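Local structure of teichoic acid D-alanine hydrolase (Staphylococcus aureus, 5ZH8) at residues Lys311-Thr322 with Tyr389-Gln397. The protein removes D-alanyl groups from wall teichoic acid and lipoteichoic acid by ester hydrolysis, affecting methicillin resistance, autolysis and cell wall structure. Sequence-based numbering, arbitrary orientation.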
ATOM      1  N   LYS A 311     -33.335  13.606 -15.248  1.00 52.58           N
ATOM      2  CA  LYS A 311     -33.593  12.275 -15.823  1.00 52.32           C
ATOM      3  C   LYS A 311     -32.331  11.528 -16.287  1.00 49.85           C
ATOM      4  O   LYS A 311     -32.341  10.299 -16.385  1.00 49.64           O
ATOM      5  CB  LYS A 311     -34.595  12.371 -16.974  1.00 54.42           C
ATOM      6  CG  LYS A 311     -36.008  12.688 -16.520  1.00 56.95           C
ATOM      7  CD  LYS A 311     -36.983  12.586 -17.690  1.00 59.20           C
ATOM      8  CE  LYS A 311     -38.376  13.065 -17.326  1.00 61.96           C
ATOM      9  NZ  LYS A 311     -38.908  12.391 -16.108  1.00 62.73           N
ATOM     10  N   ILE A 312     -31.257  12.264 -16.569  1.00 48.11           N
ATOM     11  CA  ILE A 312     -29.947  11.657 -16.848  1.00 46.03           C
ATOM     12  C   ILE A 312     -29.126  11.523 -15.558  1.00 44.08           C
ATOM     13  O   ILE A 312     -28.557  10.463 -15.285  1.00 43.04           O
ATOM     14  CB  ILE A 312     -29.150  12.472 -17.897  1.00 45.75           C
ATOM     15  CG1 ILE A 312     -29.908  12.543 -19.233  1.00 47.10           C
ATOM     16  CG2 ILE A 312     -27.756  11.886 -18.109  1.00 44.44           C
ATOM     17  CD1 ILE A 312     -30.171  11.207 -19.887  1.00 47.38           C
ATOM     18  N   THR A 313     -29.085  12.594 -14.769  1.00 43.60           N
ATOM     19  CA  THR A 313     -28.237  12.652 -13.586  1.00 42.36           C
ATOM     20  C   THR A 313     -28.654  11.663 -12.494  1.00 42.27           C
ATOM     21  O   THR A 313     -27.802  10.979 -11.927  1.00 41.07           O
ATOM     22  CB  THR A 313     -28.228  14.063 -12.975  1.00 42.68           C
ATOM     23  OG1 THR A 313     -27.757  15.008 -13.946  1.00 42.77           O
ATOM     24  CG2 THR A 313     -27.341  14.104 -11.738  1.00 41.70           C
ATOM     25  N   ASN A 314     -29.949  11.592 -12.195  1.00 43.40           N
ATOM     26  CA  ASN A 314     -30.411  10.782 -11.064  1.00 43.69           C
ATOM     27  C   ASN A 314     -30.008   9.305 -11.182  1.00 43.32           C
ATOM     28  O   ASN A 314     -29.394   8.761 -10.258  1.00 42.50           O
ATOM     29  CB  ASN A 314     -31.919  10.913 -10.853  1.00 45.69           C
ATOM     30  CG  ASN A 314     -32.342  12.309 -10.429  1.00 46.55           C
ATOM     31  OD1 ASN A 314     -31.530  13.113  -9.961  1.00 45.60           O
ATOM     32  ND2 ASN A 314     -33.630  12.607 -10.611  1.00 48.37           N
ATOM     33  N   PRO A 315     -30.325   8.651 -12.317  1.00 44.07           N
ATOM     34  CA  PRO A 315     -29.895   7.256 -12.470  1.00 44.10           C
ATOM     35  C   PRO A 315     -28.376   7.104 -12.515  1.00 42.89           C
ATOM     36  O   PRO A 315     -27.833   6.178 -11.907  1.00 42.41           O
ATOM     37  CB  PRO A 315     -30.501   6.829 -13.813  1.00 44.98           C
ATOM     38  CG  PRO A 315     -31.498   7.875 -14.165  1.00 45.93           C
ATOM     39  CD  PRO A 315     -31.068   9.130 -13.496  1.00 45.06           C
ATOM     40  N   LEU A 316     -27.703   8.009 -13.224  1.00 42.63           N
ATOM     41  CA  LEU A 316     -26.250   8.005 -13.279  1.00 41.87           C
ATOM     42  C   LEU A 316     -25.666   7.980 -11.871  1.00 41.39           C
ATOM     43  O   LEU A 316     -24.762   7.203 -11.592  1.00 41.12           O
ATOM     44  CB  LEU A 316     -25.739   9.230 -14.047  1.00 41.79           C
ATOM     45  CG  LEU A 316     -24.236   9.529 -14.007  1.00 40.85           C
ATOM     46  CD1 LEU A 316     -23.441   8.351 -14.549  1.00 40.58           C
ATOM     47  CD2 LEU A 316     -23.969  10.816 -14.787  1.00 41.06           C
ATOM     48  N   LEU A 317     -26.210   8.814 -10.986  1.00 41.74           N
ATOM     49  CA  LEU A 317     -25.725   8.921  -9.609  1.00 41.21           C
ATOM     50  C   LEU A 317     -26.308   7.889  -8.638  1.00 42.09           C
ATOM     51  O   LEU A 317     -25.664   7.588  -7.631  1.00 42.13           O
ATOM     52  CB  LEU A 317     -25.999  10.323  -9.041  1.00 41.22           C
ATOM     53  CG  LEU A 317     -25.364  11.541  -9.731  1.00 40.74           C
ATOM     54  CD1 LEU A 317     -25.606  12.787  -8.890  1.00 41.12           C
ATOM     55  CD2 LEU A 317     -23.879  11.356  -9.990  1.00 39.68           C
ATOM     56  N   HIS A 318     -27.516   7.374  -8.885  1.00 43.20           N
ATOM     57  CA  HIS A 318     -28.220   6.587  -7.847  1.00 44.03           C
ATOM     58  C   HIS A 318     -28.789   5.216  -8.228  1.00 45.20           C
ATOM     59  O   HIS A 318     -29.122   4.437  -7.336  1.00 46.20           O
ATOM     60  CB  HIS A 318     -29.339   7.433  -7.251  1.00 44.89           C
ATOM     61  CG  HIS A 318     -28.876   8.750  -6.717  1.00 44.17           C
ATOM     62  ND1 HIS A 318     -27.819   8.863  -5.844  1.00 42.98           N
ATOM     63  CD2 HIS A 318     -29.340  10.006  -6.911  1.00 44.63           C
ATOM     64  CE1 HIS A 318     -27.652  10.132  -5.521  1.00 42.98           C
ATOM     65  NE2 HIS A 318     -28.561  10.848  -6.154  1.00 43.87           N
ATOM     66  N   GLU A 319     -28.916   4.916  -9.520  1.00 45.54           N
ATOM     67  CA  GLU A 319     -29.513   3.650  -9.945  1.00 46.82           C
ATOM     68  C   GLU A 319     -28.453   2.570  -9.963  1.00 46.18           C
ATOM     69  O   GLU A 319     -27.419   2.736 -10.605  1.00 45.31           O
ATOM     70  CB  GLU A 319     -30.147   3.777 -11.336  1.00 47.74           C
ATOM     71  CG  GLU A 319     -30.787   2.488 -11.849  1.00 49.69           C
ATOM     72  CD  GLU A 319     -31.528   2.674 -13.159  1.00 50.82           C
ATOM     73  OE1 GLU A 319     -32.425   3.534 -13.247  1.00 51.83           O
ATOM     74  OE2 GLU A 319     -31.226   1.944 -14.117  1.00 51.27           O
ATOM     75  N   PHE A 320     -28.704   1.464  -9.266  1.00 47.05           N
ATOM     76  CA  PHE A 320     -27.828   0.298  -9.351  1.00 46.93           C
ATOM     77  C   PHE A 320     -28.593  -1.001  -9.178  1.00 49.11           C
ATOM     78  O   PHE A 320     -29.587  -1.047  -8.458  1.00 50.64           O
ATOM     79  CB  PHE A 320     -26.659   0.396  -8.363  1.00 45.47           C
ATOM     80  CG  PHE A 320     -27.012   0.103  -6.937  1.00 46.02           C
ATOM     81  CD1 PHE A 320     -27.765   0.999  -6.197  1.00 45.99           C
ATOM     82  CD2 PHE A 320     -26.536  -1.042  -6.315  1.00 46.79           C
ATOM     83  CE1 PHE A 320     -28.065   0.741  -4.868  1.00 46.89           C
ATOM     84  CE2 PHE A 320     -26.829  -1.306  -4.989  1.00 47.63           C
ATOM     85  CZ  PHE A 320     -27.592  -0.412  -4.261  1.00 47.60           C
ATOM     86  N   GLY A 321     -28.115  -2.048  -9.848  1.00 49.85           N
ATOM     87  CA  GLY A 321     -28.772  -3.347  -9.854  1.00 52.22           C
ATOM     88  C   GLY A 321     -29.854  -3.426 -10.915  1.00 53.68           C
ATOM     89  O   GLY A 321     -30.883  -4.071 -10.718  1.00 55.70           O
ATOM     90  N   THR A 322     -29.605  -2.777 -12.048  1.00 52.85           N
ATOM     91  CA  THR A 322     -30.551  -2.738 -13.156  1.00 54.17           C
ATOM     92  C   THR A 322     -29.845  -3.093 -14.455  1.00 54.33           C
ATOM     93  O   THR A 322     -28.623  -3.022 -14.546  1.00 53.04           O
ATOM     94  CB  THR A 322     -31.166  -1.334 -13.308  1.00 53.16           C
ATOM     95  OG1 THR A 322     -30.136  -0.399 -13.660  1.00 50.96           O
ATOM     96  CG2 THR A 322     -31.828  -0.894 -12.009  1.00 53.35           C
ATOM     97  N   TYR A 389     -29.352   5.273   1.241  1.00 52.30           N
ATOM     98  CA  TYR A 389     -29.165   6.363   0.290  1.00 51.11           C
ATOM     99  C   TYR A 389     -29.643   5.960  -1.105  1.00 50.98           C
ATOM    100  O   TYR A 389     -30.518   6.607  -1.667  1.00 51.90           O
ATOM    101  CB  TYR A 389     -27.695   6.798   0.265  1.00 49.14           C
ATOM    102  CG  TYR A 389     -27.419   7.985  -0.626  1.00 48.23           C
ATOM    103  CD1 TYR A 389     -28.220   9.126  -0.572  1.00 49.14           C
ATOM    104  CD2 TYR A 389     -26.348   7.979  -1.525  1.00 46.73           C
ATOM    105  CE1 TYR A 389     -27.971  10.216  -1.390  1.00 48.18           C
ATOM    106  CE2 TYR A 389     -26.100   9.071  -2.347  1.00 45.74           C
ATOM    107  CZ  TYR A 389     -26.915  10.180  -2.270  1.00 46.41           C
ATOM    108  OH  TYR A 389     -26.664  11.263  -3.062  1.00 46.01           O
ATOM    109  N   ASN A 390     -29.060   4.898  -1.652  1.00 50.38           N
ATOM    110  CA  ASN A 390     -29.483   4.329  -2.928  1.00 50.61           C
ATOM    111  C   ASN A 390     -30.117   2.976  -2.673  1.00 52.20           C
ATOM    112  O   ASN A 390     -29.762   2.296  -1.713  1.00 52.71           O
ATOM    113  CB  ASN A 390     -28.287   4.154  -3.874  1.00 49.17           C
ATOM    114  CG  ASN A 390     -27.567   5.458  -4.157  1.00 47.63           C
ATOM    115  OD1 ASN A 390     -28.202   6.481  -4.401  1.00 48.17           O
ATOM    116  ND2 ASN A 390     -26.237   5.425  -4.132  1.00 46.27           N
ATOM    117  N   THR A 391     -31.043   2.586  -3.545  1.00 53.39           N
ATOM    118  CA  THR A 391     -31.782   1.340  -3.398  1.00 55.57           C
ATOM    119  C   THR A 391     -31.496   0.412  -4.562  1.00 55.93           C
ATOM    120  O   THR A 391     -31.788   0.735  -5.708  1.00 56.14           O
ATOM    121  CB  THR A 391     -33.295   1.593  -3.307  1.00 57.49           C
ATOM    122  OG1 THR A 391     -33.557   2.535  -2.264  1.00 57.70           O
ATOM    123  CG2 THR A 391     -34.043   0.306  -3.011  1.00 59.79           C
ATOM    124  N   LYS A 392     -30.916  -0.741  -4.248  1.00 56.97           N
ATOM    125  CA  LYS A 392     -30.570  -1.754  -5.240  1.00 57.97           C
ATOM    126  C   LYS A 392     -31.822  -2.229  -5.980  1.00 60.11           C
ATOM    127  O   LYS A 392     -32.813  -2.557  -5.343  1.00 62.34           O
ATOM    128  CB  LYS A 392     -29.904  -2.943  -4.539  1.00 59.11           C
ATOM    129  CG  LYS A 392     -29.335  -4.004  -5.464  1.00 60.07           C
ATOM    130  CD  LYS A 392     -28.707  -5.123  -4.648  1.00 61.62           C
ATOM    131  CE  LYS A 392     -27.902  -6.068  -5.524  1.00 62.44           C
ATOM    132  NZ  LYS A 392     -27.338  -7.203  -4.735  1.00 64.25           N
ATOM    133  N   GLY A 393     -31.774  -2.244  -7.312  1.00 59.81           N
ATOM    134  CA  GLY A 393     -32.869  -2.758  -8.137  1.00 61.98           C
ATOM    135  C   GLY A 393     -33.880  -1.733  -8.627  1.00 62.22           C
ATOM    136  O   GLY A 393     -34.488  -1.919  -9.678  1.00 63.61           O
ATOM    137  N   VAL A 394     -34.070  -0.657  -7.874  1.00 61.49           N
ATOM    138  CA  VAL A 394     -35.037   0.378  -8.229  1.00 62.07           C
ATOM    139  C   VAL A 394     -34.616   1.138  -9.492  1.00 60.78           C
ATOM    140  O   VAL A 394     -33.466   1.549  -9.635  1.00 58.84           O
ATOM    141  CB  VAL A 394     -35.234   1.371  -7.055  1.00 61.67           C
ATOM    142  CG1 VAL A 394     -36.001   2.616  -7.485  1.00 61.86           C
ATOM    143  CG2 VAL A 394     -35.948   0.682  -5.902  1.00 63.91           C
ATOM    144  N   ILE A 395     -35.576   1.311 -10.394  1.00 62.44           N
ATOM    145  CA  ILE A 395     -35.403   2.093 -11.614  1.00 61.92           C
ATOM    146  C   ILE A 395     -35.609   3.563 -11.261  1.00 61.72           C
ATOM    147  O   ILE A 395     -36.731   4.012 -11.079  1.00 63.43           O
ATOM    148  CB  ILE A 395     -36.439   1.668 -12.687  1.00 63.87           C
ATOM    149  CG1 ILE A 395     -36.294   0.186 -13.049  1.00 64.97           C
ATOM    150  CG2 ILE A 395     -36.317   2.529 -13.932  1.00 63.14           C
ATOM    151  CD1 ILE A 395     -35.051  -0.158 -13.844  1.00 63.61           C
ATOM    152  N   VAL A 396     -34.525   4.315 -11.164  1.00 60.64           N
ATOM    153  CA  VAL A 396     -34.576   5.701 -10.699  1.00 61.00           C
ATOM    154  C   VAL A 396     -35.092   6.652 -11.791  1.00 62.22           C
ATOM    155  O   VAL A 396     -34.674   6.577 -12.949  1.00 61.50           O
ATOM    156  CB  VAL A 396     -33.174   6.167 -10.210  1.00 58.92           C
ATOM    157  CG1 VAL A 396     -33.188   7.638  -9.790  1.00 58.49           C
ATOM    158  CG2 VAL A 396     -32.681   5.278  -9.071  1.00 58.63           C
ATOM    159  N   GLN A 397     -35.994   7.551 -11.388  1.00 64.69           N
ATOM    160  CA  GLN A 397     -36.556   8.592 -12.257  1.00 66.21           C
ATOM    161  C   GLN A 397     -35.809   9.937 -12.135  1.00 65.69           C
ATOM    162  O   GLN A 397     -34.993  10.182 -11.235  1.00 64.30           O
ATOM    163  CB  GLN A 397     -38.037   8.805 -11.931  1.00 68.93           C
ATOM    164  CG  GLN A 397     -38.859   7.524 -11.829  1.00 71.04           C
ATOM    165  CD  GLN A 397     -38.883   6.704 -13.111  1.00 71.51           C
ATOM    166  OE1 GLN A 397     -37.873   6.129 -13.512  1.00 69.72           O
ATOM    167  NE2 GLN A 397     -40.050   6.631 -13.749  1.00 74.31           N
ATOM    168  OXT GLN A 397     -36.005  10.841 -12.956  1.00 67.12           O
TER
HETATM  169  O   HOH W   1     -31.391   3.266  -6.705  1.00 47.15           O
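The backbones of F320 and G393 are joined where G393 N donates to F320 O (2.7 Å), at the type II turn T391-V394, from which the C-terminal tail runs back along helix 310-318 until Q397 lies beside K311. With chi1 at 77°, CG of F320 sits between the backbone N and carbonyl carbon, and the ring takes K392 CA over one face, 3.7 Å from its centroid, while K392 CB approaches F320 CZ and the lysine chain extends away. A water donates to both H318 O and T391 O, linking the last helical residue to T391 at the start of the turn. At that helix end the H318 ring turns an edge to the face of Y389 in an offset edge-to-face pair (planes at 83°), too tight in the model for its detail to be relied on, and H318 ND1 makes a weak, bent bond to N390 OD1 (2.8 Å). Y389 OH bonds D357 and N390 ND2 bonds K336 O and N340, which ties this part of the tail, following helix 371-382, to connections between strands of the large antiparallel sheet of the beta-lactamase-type fold and to the start of strand 340-346. E319, extended, reaches V396 N through OE1 (3.1 Å), 30° out of the carboxylate plane, and OE2 accepts from T322 OG1 (2.6 Å), so both carboxylate oxygens are engaged. V396 turns toward the helix, CG1 against N314 CB (3.7 Å) and CG2 against E319 CB. Beyond it, N314 ND2 donates in its amide plane to a lone pair of the terminal Q397 O (2.9 Å), while N314 OD1 is bonded to Y305 OH.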